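R-imine reductase (Streptomyces kanamyceticus, PDB 3ZGY) catalyses the NADPH-dependent, R-selective reduction of an imine substrate and belongs to the HIBADH-related family. Local coordinates at residues D[97-100]-D[101-104]; D[117-120]-D[121-125]; D[192-195]-D[196-200]; D[216-219]-D[220-223]. All blocks are in the same frame, centred on the assembly; numbering follows the deposited sequence.

Contact 1 of 4, residues D[97-100]-D[101-104]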
loop_
_atom_site.group_PDB
_atom_site.type_symbol
_atom_site.label_atom_id
_atom_site.label_comp_id
_atom_site.label_asym_id
_atom_site.label_seq_id
_atom_site.Cartn_x
_atom_site.Cartn_y
_atom_site.Cartn_z
ATOM N N ASP D 97 36.190 -20.635 -15.820
ATOM C CA ASP D 97 37.042 -20.271 -16.973
ATOM C C ASP D 97 36.449 -19.125 -17.753
ATOM O O ASP D 97 35.220 -19.028 -17.895
ATOM C CB ASP D 97 37.199 -21.402 -18.022
ATOM C CG ASP D 97 38.105 -22.508 -17.559
ATOM O OD1 ASP D 97 38.746 -22.342 -16.495
ATOM O OD2 ASP D 97 38.188 -23.550 -18.261
ATOM N N GLY D 98 37.343 -18.331 -18.349
ATOM C CA GLY D 98 36.942 -17.147 -19.113
ATOM C C GLY D 98 36.228 -17.498 -20.381
ATOM O O GLY D 98 35.488 -16.681 -20.917
ATOM N N THR D 99 36.415 -18.730 -20.847
ATOM C CA THR D 99 35.706 -19.208 -22.049
ATOM C C THR D 99 34.264 -19.715 -21.741
ATOM O O THR D 99 33.397 -19.641 -22.599
ATOM C CB THR D 99 36.506 -20.295 -22.799
ATOM O OG1 THR D 99 36.560 -21.496 -22.014
ATOM C CG2 THR D 99 37.931 -19.805 -23.103
ATOM N N ALA D 100 34.019 -20.195 -20.524
ATOM C CA ALA D 100 32.764 -20.905 -20.170
ATOM C C ALA D 100 31.416 -20.243 -20.547
ATOM O O ALA D 100 30.474 -20.928 -20.934
ATOM C CB ALA D 100 32.764 -21.197 -18.683
ATOM N N LEU D 101 31.343 -18.929 -20.486
ATOM C CA LEU D 101 30.126 -18.234 -20.777
ATOM C C LEU D 101 30.060 -17.632 -22.168
ATOM O O LEU D 101 29.018 -17.103 -22.547
ATOM C CB LEU D 101 29.887 -17.148 -19.724
ATOM C CG LEU D 101 29.619 -17.625 -18.294
ATOM C CD1 LEU D 101 29.581 -16.430 -17.360
ATOM C CD2 LEU D 101 28.313 -18.371 -18.195
ATOM N N GLN D 102 31.152 -17.705 -22.936
ATOM C CA GLN D 102 31.183 -17.114 -24.280
ATOM C C GLN D 102 30.008 -17.582 -25.117
ATOM O O GLN D 102 29.760 -18.784 -25.282
ATOM C CB GLN D 102 32.461 -17.442 -25.023
ATOM C CG GLN D 102 33.697 -17.032 -24.268
ATOM C CD GLN D 102 34.810 -16.577 -25.180
ATOM O OE1 GLN D 102 35.690 -17.360 -25.536
ATOM N NE2 GLN D 102 34.781 -15.304 -25.563
ATOM N N GLY D 103 29.272 -16.603 -25.630
ATOM C CA GLY D 103 28.158 -16.865 -26.507
ATOM C C GLY D 103 26.957 -17.460 -25.794
ATOM O O GLY D 103 26.127 -18.070 -26.420
ATOM N N ARG D 104 26.867 -17.289 -24.481
ATOM C CA ARG D 104 25.695 -17.753 -23.768
ATOM C C ARG D 104 24.985 -16.586 -23.190
ATOM O O ARG D 104 25.538 -15.496 -23.096
ATOM C CB ARG D 104 26.051 -18.745 -22.678
ATOM C CG ARG D 104 27.105 -19.732 -23.129
ATOM C CD ARG D 104 27.420 -20.707 -22.046
ATOM N NE ARG D 104 26.838 -21.972 -22.403
ATOM C CZ ARG D 104 27.429 -22.886 -23.143
ATOM N NH1 ARG D 104 28.631 -22.707 -23.590
ATOM N NH2 ARG D 104 26.819 -24.034 -23.371
HETATM O O HOH W 1 33.180 -16.777 -20.095
#
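Thr99 O takes a hydrogen bond from Gln102 N at 3.0 Å, the N-H...O angle being 154°. The donor stands above the carbonyl plane, not on a lone pair, and the bond closes a type I beta turn from Thr99 to Gln102. Leu101 N is poorly directed at this same oxygen and gives its hydrogen to a water instead; the water in turn donates to Gly98 O and so links the turn to the residue before it. The side chain of Gln102 leaves with CG beside its backbone N (chi1 -56°), which brings it back over Thr99. There OE1 comes within 4.1 Å of Thr99 CB, the two side chains crossing at a slant. Both are polar and exposed, which suits this surface.

A second turn, of type II, runs from Leu101 to Arg104 and is closed by Arg104 N donating to Leu101 O at 2.9 Å. Its third position has a positive phi (72°), easily adopted by a residue without a side chain, here Gly103. Arg104 doubles back so that its CD lies 3.3 Å from Ala100 O, and the guanidinium approaches that oxygen obliquely. Its polar grip lies elsewhere, since NE donates to Ser76 O. Ala100 is small enough for the second position of the first turn, while the buried, branched Leu101 packs against Val73 of helix 69-75, which Arg104 also touches. Two overlapping beta turns thus complete the loop from helix 86-93 into strand 105-108, an alpha-to-beta connection of the Rossmann-type domain.

Contact 2 of 4, residues D[117-120]-D[121-125]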
loop_
_atom_site.group_PDB
_atom_site.type_symbol
_atom_site.label_atom_id
_atom_site.label_comp_id
_atom_site.label_asym_id
_atom_site.label_seq_id
_atom_site.Cartn_x
_atom_site.Cartn_y
_atom_site.Cartn_z
ATOM N N ALA D 117 23.420 -5.501 -9.865
ATOM C CA ALA D 117 23.009 -5.890 -11.185
ATOM C C ALA D 117 23.932 -5.261 -12.228
ATOM O O ALA D 117 24.375 -5.914 -13.196
ATOM C CB ALA D 117 21.579 -5.484 -11.422
ATOM N N ARG D 118 24.236 -3.993 -12.031
ATOM C CA ARG D 118 25.079 -3.329 -12.989
ATOM C C ARG D 118 26.503 -3.876 -12.971
ATOM O O ARG D 118 27.109 -3.972 -14.014
ATOM C CB ARG D 118 25.016 -1.848 -12.779
ATOM C CG ARG D 118 23.617 -1.316 -13.075
ATOM C CD ARG D 118 23.465 0.177 -12.778
ATOM N NE ARG D 118 22.175 0.662 -13.247
ATOM C CZ ARG D 118 21.346 1.438 -12.549
ATOM N NH1 ARG D 118 21.614 1.847 -11.277
ATOM N NH2 ARG D 118 20.217 1.820 -13.112
ATOM N N GLU D 119 26.986 -4.333 -11.831
ATOM C CA GLU D 119 28.302 -4.984 -11.744
ATOM C C GLU D 119 28.319 -6.286 -12.519
ATOM O O GLU D 119 29.243 -6.540 -13.306
ATOM C CB GLU D 119 28.688 -5.284 -10.310
ATOM C CG GLU D 119 30.127 -5.770 -10.094
ATOM C CD GLU D 119 30.318 -7.271 -10.304
ATOM O OE1 GLU D 119 29.440 -8.077 -9.897
ATOM O OE2 GLU D 119 31.348 -7.649 -10.932
ATOM N N ARG D 120 27.294 -7.110 -12.321
ATOM C CA ARG D 120 27.253 -8.382 -13.026
ATOM C C ARG D 120 27.126 -8.204 -14.520
ATOM O O ARG D 120 27.765 -8.915 -15.271
ATOM C CB ARG D 120 26.103 -9.262 -12.543
ATOM C CG ARG D 120 26.353 -9.915 -11.209
ATOM C CD ARG D 120 27.332 -11.044 -11.289
ATOM N NE ARG D 120 28.688 -10.618 -11.014
ATOM C CZ ARG D 120 29.720 -11.449 -10.974
ATOM N NH1 ARG D 120 29.538 -12.720 -11.195
ATOM N NH2 ARG D 120 30.929 -10.997 -10.727
ATOM N N ALA D 121 26.317 -7.236 -14.941
ATOM C CA ALA D 121 26.285 -6.876 -16.349
ATOM C C ALA D 121 27.671 -6.548 -16.891
ATOM O O ALA D 121 28.072 -7.118 -17.908
ATOM C CB ALA D 121 25.353 -5.720 -16.580
ATOM N N ALA D 122 28.436 -5.671 -16.221
ATOM C CA ALA D 122 29.819 -5.435 -16.669
ATOM C C ALA D 122 30.669 -6.733 -16.708
ATOM O O ALA D 122 31.390 -7.026 -17.661
ATOM C CB ALA D 122 30.461 -4.394 -15.804
ATOM N N TRP D 123 30.523 -7.546 -15.678
ATOM C CA TRP D 123 31.282 -8.785 -15.561
ATOM C C TRP D 123 30.929 -9.760 -16.649
ATOM O O TRP D 123 31.796 -10.294 -17.321
ATOM C CB TRP D 123 31.003 -9.407 -14.214
ATOM C CG TRP D 123 31.513 -10.716 -14.036
ATOM C CD1 TRP D 123 32.686 -11.020 -13.589
ATOM C CD2 TRP D 123 30.815 -11.952 -14.244
ATOM N NE1 TRP D 123 32.838 -12.365 -13.541
ATOM C CE2 TRP D 123 31.705 -12.970 -13.955
ATOM C CE3 TRP D 123 29.519 -12.280 -14.637
ATOM C CZ2 TRP D 123 31.365 -14.297 -14.002
ATOM C CZ3 TRP D 123 29.189 -13.601 -14.730
ATOM C CH2 TRP D 123 30.109 -14.599 -14.416
ATOM N N ALA D 124 29.650 -9.942 -16.849
ATOM C CA ALA D 124 29.186 -10.814 -17.892
ATOM C C ALA D 124 29.675 -10.337 -19.268
ATOM O O ALA D 124 30.163 -11.131 -20.083
ATOM C CB ALA D 124 27.698 -10.884 -17.871
ATOM N N ASP D 125 29.595 -9.045 -19.521
ATOM C CA ASP D 125 30.116 -8.584 -20.763
ATOM C C ASP D 125 31.621 -8.911 -20.942
ATOM O O ASP D 125 32.055 -9.308 -21.998
ATOM C CB ASP D 125 29.906 -7.108 -20.893
ATOM C CG ASP D 125 30.303 -6.642 -22.228
ATOM O OD1 ASP D 125 29.524 -6.869 -23.169
ATOM O OD2 ASP D 125 31.435 -6.118 -22.351
#
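Ala117 O receives Ala121 N at 2.9 Å, the first of four i to i+4 bonds joining 117-120 to 121-125 on helix 114-126; alanine is small enough to lie buried beside Asp133 of strand 130-136. Arg118 accepts Ala122 N through its carbonyl and sends its side chain the other way, to a salt bridge with Asp179 and to Ala211 of the second subunit. Glu119 has CG anti to the backbone N (chi1 -171°) and bends at chi2, so its carboxylate turns along the helix: OE2 reaches 3.7 Å from Trp123 CB. OE1 forms a salt bridge with Arg120 NE at 2.9 Å, met on the syn side and close to the guanidinium plane. Arg120 folds at chi2 and chi3 and lays its guanidinium flat over Trp123, the planes 14° apart. Its CZ stands 3.6 Å from the centroid of the five-membered ring, while NH1 lies over the centre of the indole as a whole. Asp94, just after helix 86-93, forms a further salt bridge with NH2. With Glu119 at its edge, Asp94 paired to NH2 and the indole against one face, the guanidinium is fixed in rotation, and its positive charge is probably well stabilised despite burial.

Contact 3 of 4, residues D[192-195]-D[196-200]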
loop_
_atom_site.group_PDB
_atom_site.type_symbol
_atom_site.label_atom_id
_atom_site.label_comp_id
_atom_site.label_asym_id
_atom_site.label_seq_id
_atom_site.Cartn_x
_atom_site.Cartn_y
_atom_site.Cartn_z
ATOM N N VAL D 192 8.625 -1.632 -1.116
ATOM C CA VAL D 192 8.358 -0.542 -0.186
ATOM C C VAL D 192 6.849 -0.255 -0.118
ATOM O O VAL D 192 6.352 0.156 0.915
ATOM C CB VAL D 192 9.164 0.735 -0.516
ATOM C CG1 VAL D 192 8.543 1.502 -1.651
ATOM C CG2 VAL D 192 9.185 1.643 0.676
ATOM N N MET D 193 6.139 -0.469 -1.219
ATOM C CA MET D 193 4.693 -0.253 -1.252
ATOM C C MET D 193 4.029 -1.339 -0.453
ATOM O O MET D 193 3.069 -1.102 0.251
ATOM C CB MET D 193 4.158 -0.299 -2.682
ATOM C CG MET D 193 2.656 -0.311 -2.800
ATOM S SD MET D 193 1.998 1.176 -2.111
ATOM C CE MET D 193 2.281 2.356 -3.430
ATOM N N MET D 194 4.582 -2.530 -0.543
ATOM C CA MET D 194 3.987 -3.653 0.132
ATOM C C MET D 194 4.095 -3.424 1.632
ATOM O O MET D 194 3.098 -3.526 2.312
ATOM C CB MET D 194 4.672 -4.978 -0.309
ATOM C CG MET D 194 4.241 -6.172 0.495
ATOM S SD MET D 194 5.327 -7.581 0.403
ATOM C CE MET D 194 6.745 -7.055 1.369
ATOM N N TRP D 195 5.308 -3.198 2.152
ATOM C CA TRP D 195 5.498 -2.968 3.575
ATOM C C TRP D 195 4.700 -1.765 4.017
ATOM O O TRP D 195 4.186 -1.732 5.107
ATOM C CB TRP D 195 6.978 -2.762 3.945
ATOM C CG TRP D 195 7.731 -4.023 3.831
ATOM C CD1 TRP D 195 7.337 -5.209 4.297
ATOM C CD2 TRP D 195 8.973 -4.238 3.193
ATOM N NE1 TRP D 195 8.250 -6.162 4.022
ATOM C CE2 TRP D 195 9.268 -5.599 3.318
ATOM C CE3 TRP D 195 9.880 -3.413 2.536
ATOM C CZ2 TRP D 195 10.440 -6.177 2.792
ATOM C CZ3 TRP D 195 11.054 -3.963 2.043
ATOM C CH2 TRP D 195 11.323 -5.340 2.169
ATOM N N SER D 196 4.579 -0.780 3.151
ATOM C CA SER D 196 3.828 0.385 3.474
ATOM C C SER D 196 2.368 0.049 3.785
ATOM O O SER D 196 1.790 0.592 4.741
ATOM C CB SER D 196 3.929 1.449 2.374
ATOM O OG SER D 196 4.998 2.365 2.618
ATOM N N ILE D 197 1.792 -0.832 2.978
ATOM C CA ILE D 197 0.386 -1.176 3.080
ATOM C C ILE D 197 0.150 -2.049 4.276
ATOM O O ILE D 197 -0.805 -1.861 5.013
ATOM C CB ILE D 197 -0.106 -1.886 1.832
ATOM C CG1 ILE D 197 -0.252 -0.896 0.691
ATOM C CG2 ILE D 197 -1.448 -2.556 2.061
ATOM C CD1 ILE D 197 -0.380 -1.612 -0.651
ATOM N N LEU D 198 1.042 -2.990 4.499
ATOM C CA LEU D 198 0.872 -3.872 5.630
ATOM C C LEU D 198 0.977 -3.075 6.901
ATOM O O LEU D 198 0.247 -3.315 7.826
ATOM C CB LEU D 198 1.924 -4.999 5.631
ATOM C CG LEU D 198 1.815 -5.931 4.437
ATOM C CD1 LEU D 198 2.887 -6.986 4.551
ATOM C CD2 LEU D 198 0.457 -6.582 4.313
ATOM N N ASN D 199 1.926 -2.146 6.955
ATOM C CA ASN D 199 2.093 -1.328 8.129
ATOM C C ASN D 199 0.910 -0.401 8.374
ATOM O O ASN D 199 0.482 -0.254 9.493
ATOM C CB ASN D 199 3.365 -0.531 8.035
ATOM C CG ASN D 199 4.570 -1.329 8.433
ATOM O OD1 ASN D 199 4.509 -2.547 8.652
ATOM N ND2 ASN D 199 5.700 -0.656 8.466
ATOM N N GLY D 200 0.360 0.185 7.324
ATOM C CA GLY D 200 -0.878 0.945 7.451
ATOM C C GLY D 200 -2.049 0.098 7.935
ATOM O O GLY D 200 -2.864 0.531 8.736
#
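Val192 O is shared by two donors of Ser196: the backbone N at 3.0 Å and, through a weak bond, OG at 3.1 Å. A serine suits this buried turn because its short hydroxyl can fold back onto the helix's own carbonyl. The other backbone bonds keep the same i to i+4 rhythm, from Ile197 N to Met193 O, Leu198 N to Met194 O and Asn199 N to Trp195 O; Ile197 N makes an additional weak bond to Met194 O.

Among apolar pairs, Met193 and Ile197 meet along one flank. Met193 CG is anti to its backbone N (chi1 170°), and bends at chi2 and chi3 curl the chain, so that both CG and SD stand 3.9 Å from Ile197 CD1. Cutting Ile197 back to an alanine would remove CD1 and is likely to leave the Met193 thioether without its neighbour on this flank and free to turn. Met194 CG comes to Leu198 CD1 more loosely, at 4.4 Å.

All of this lies on helix 182-209, the long helix that, as in related imine reductases, spans from the Rossmann domain into the helical C-terminal domain and is embraced by the partner subunit.

Trp195 and Asn199 face that partner. Trp195 NE1 hydrogen-bonds His255 ND1 of the second subunit, and its indole meets the rings of His255 and Tyr296 of that subunit, while the methyl CE of its own neighbour Met194 lies over the rim of one face. Asn199, whose CB is 3.3 Å from Trp195 O, directs OD1 to the hydroxyl of Tyr296 of the second subunit.

Contact 4 of 4, residues D[216-219]-D[220-223]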
loop_
_atom_site.group_PDB
_atom_site.type_symbol
_atom_site.label_atom_id
_atom_site.label_comp_id
_atom_site.label_asym_id
_atom_site.label_seq_id
_atom_site.Cartn_x
_atom_site.Cartn_y
_atom_site.Cartn_z
ATOM N N THR D 216 -10.957 -8.919 11.241
ATOM C CA THR D 216 -11.768 -9.409 10.102
ATOM C C THR D 216 -12.966 -8.522 9.800
ATOM O O THR D 216 -13.449 -8.519 8.667
ATOM C CB THR D 216 -12.270 -10.849 10.242
ATOM O OG1 THR D 216 -13.200 -10.895 11.294
ATOM C CG2 THR D 216 -11.163 -11.824 10.570
ATOM N N THR D 217 -13.418 -7.736 10.783
ATOM C CA THR D 217 -14.534 -6.835 10.536
ATOM C C THR D 217 -14.054 -5.634 9.749
ATOM O O THR D 217 -14.757 -5.073 8.906
ATOM C CB THR D 217 -15.164 -6.338 11.846
ATOM O OG1 THR D 217 -15.672 -7.438 12.585
ATOM C CG2 THR D 217 -16.298 -5.425 11.548
ATOM N N PHE D 218 -12.831 -5.255 10.073
ATOM C CA PHE D 218 -12.162 -4.045 9.572
ATOM C C PHE D 218 -11.748 -4.238 8.083
ATOM O O PHE D 218 -11.958 -3.332 7.239
ATOM C CB PHE D 218 -10.973 -3.766 10.562
ATOM C CG PHE D 218 -9.876 -2.900 10.033
ATOM C CD1 PHE D 218 -10.156 -1.661 9.480
ATOM C CD2 PHE D 218 -8.533 -3.307 10.132
ATOM C CE1 PHE D 218 -9.137 -0.845 8.992
ATOM C CE2 PHE D 218 -7.506 -2.495 9.669
ATOM C CZ PHE D 218 -7.815 -1.260 9.091
ATOM N N ALA D 219 -11.194 -5.424 7.771
ATOM C CA ALA D 219 -10.547 -5.692 6.458
ATOM C C ALA D 219 -11.346 -5.298 5.213
ATOM O O ALA D 219 -10.826 -4.658 4.298
ATOM C CB ALA D 219 -10.116 -7.151 6.368
ATOM N N PRO D 220 -12.616 -5.683 5.155
ATOM C CA PRO D 220 -13.399 -5.279 3.970
ATOM C C PRO D 220 -13.415 -3.800 3.818
ATOM O O PRO D 220 -13.405 -3.295 2.702
ATOM C CB PRO D 220 -14.800 -5.773 4.281
ATOM C CG PRO D 220 -14.536 -6.961 5.148
ATOM C CD PRO D 220 -13.331 -6.661 5.994
ATOM N N PHE D 221 -13.501 -3.091 4.933
ATOM C CA PHE D 221 -13.614 -1.621 4.867
ATOM C C PHE D 221 -12.310 -1.095 4.300
ATOM O O PHE D 221 -12.316 -0.229 3.410
ATOM C CB PHE D 221 -13.891 -1.022 6.256
ATOM C CG PHE D 221 -13.524 0.423 6.378
ATOM C CD1 PHE D 221 -14.388 1.404 5.897
ATOM C CD2 PHE D 221 -12.303 0.800 6.938
ATOM C CE1 PHE D 221 -14.058 2.743 5.975
ATOM C CE2 PHE D 221 -11.950 2.133 6.998
ATOM C CZ PHE D 221 -12.838 3.115 6.534
ATOM N N ILE D 222 -11.190 -1.634 4.800
ATOM C CA ILE D 222 -9.907 -1.074 4.421
ATOM C C ILE D 222 -9.536 -1.432 2.966
ATOM O O ILE D 222 -9.045 -0.568 2.235
ATOM C CB ILE D 222 -8.809 -1.395 5.453
ATOM C CG1 ILE D 222 -7.742 -0.328 5.418
ATOM C CG2 ILE D 222 -8.189 -2.739 5.213
ATOM C CD1 ILE D 222 -8.241 1.036 5.853
ATOM N N THR D 223 -9.867 -2.639 2.507
ATOM C CA THR D 223 -9.634 -2.970 1.107
ATOM C C THR D 223 -10.478 -2.117 0.152
ATOM O O THR D 223 -9.999 -1.745 -0.905
ATOM C CB THR D 223 -9.857 -4.438 0.803
ATOM O OG1 THR D 223 -11.210 -4.733 1.018
ATOM C CG2 THR D 223 -9.054 -5.346 1.727
#
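Phe218 meets Ile222 one turn along the helix, its CE1 lying 3.6 Å from Ile222 CB. The branched side chain suits the place: CG2 sits over one face of the ring, offset toward the rim, while CG1 and CD1 approach CE1 and CZ. Phe218 has CG anti to the backbone N (chi1 160°), which swings its ring along the helix toward Ile222. Phe221 comes to the same ring differently, edge against edge, with its CD2 4.1 Å from Phe218 CE1. With a serine in place of Ile222, the Phe218 ring would probably lose its apolar neighbour at CE1 and CZ and be less firmly held in rotation.

Behind these side chains stands a backbone altered by Pro220. Having no N-H to offer, it turns its CD toward Thr216 O, at 3.3 Å, and the helix kinks there. Phe221 N makes a weak bond to Phe218 O, and regular bonding resumes with Ile222 N to Phe218 O at 3.1 Å and Thr223 N to Ala219 O at 2.9 Å. Thr223 OG1 adds a bond back to Pro220 O, also 3.1 Å long.

Farther out, Phe201 of helix 182-209 lies nearly parallel to the Phe218 ring, and Ala205 and Leu208 of that helix touch it too. The second subunit supplies Tyr186, edge-to-face with Phe221, and Ala189 against Phe218. The whole is a proline-kinked helix, its aromatic side packed between a neighbouring helix and the dimer partner in the all-helical C-terminal domain.

The four contacts follow one another along the chain. Contacts 1 and 2 belong to the Rossmann-type domain, in the loop before strand 105-108 and on the helix after it; their centres are about 14 Å apart, and Leu101 of the first packs on Trp123 of the second, with CD1 and CH2 3.5 Å apart. Contacts 3 and 4 lie on the successive helices 182-209 and 215-230, with centres about 16 Å apart, and both meet the second subunit. Contact 1 is about 54 Å from contact 4, between centres, and on the opposite side of the chain's centre. One pair thus lies in the nucleotide-binding domain, the other in the helical domain where the partner subunit packs.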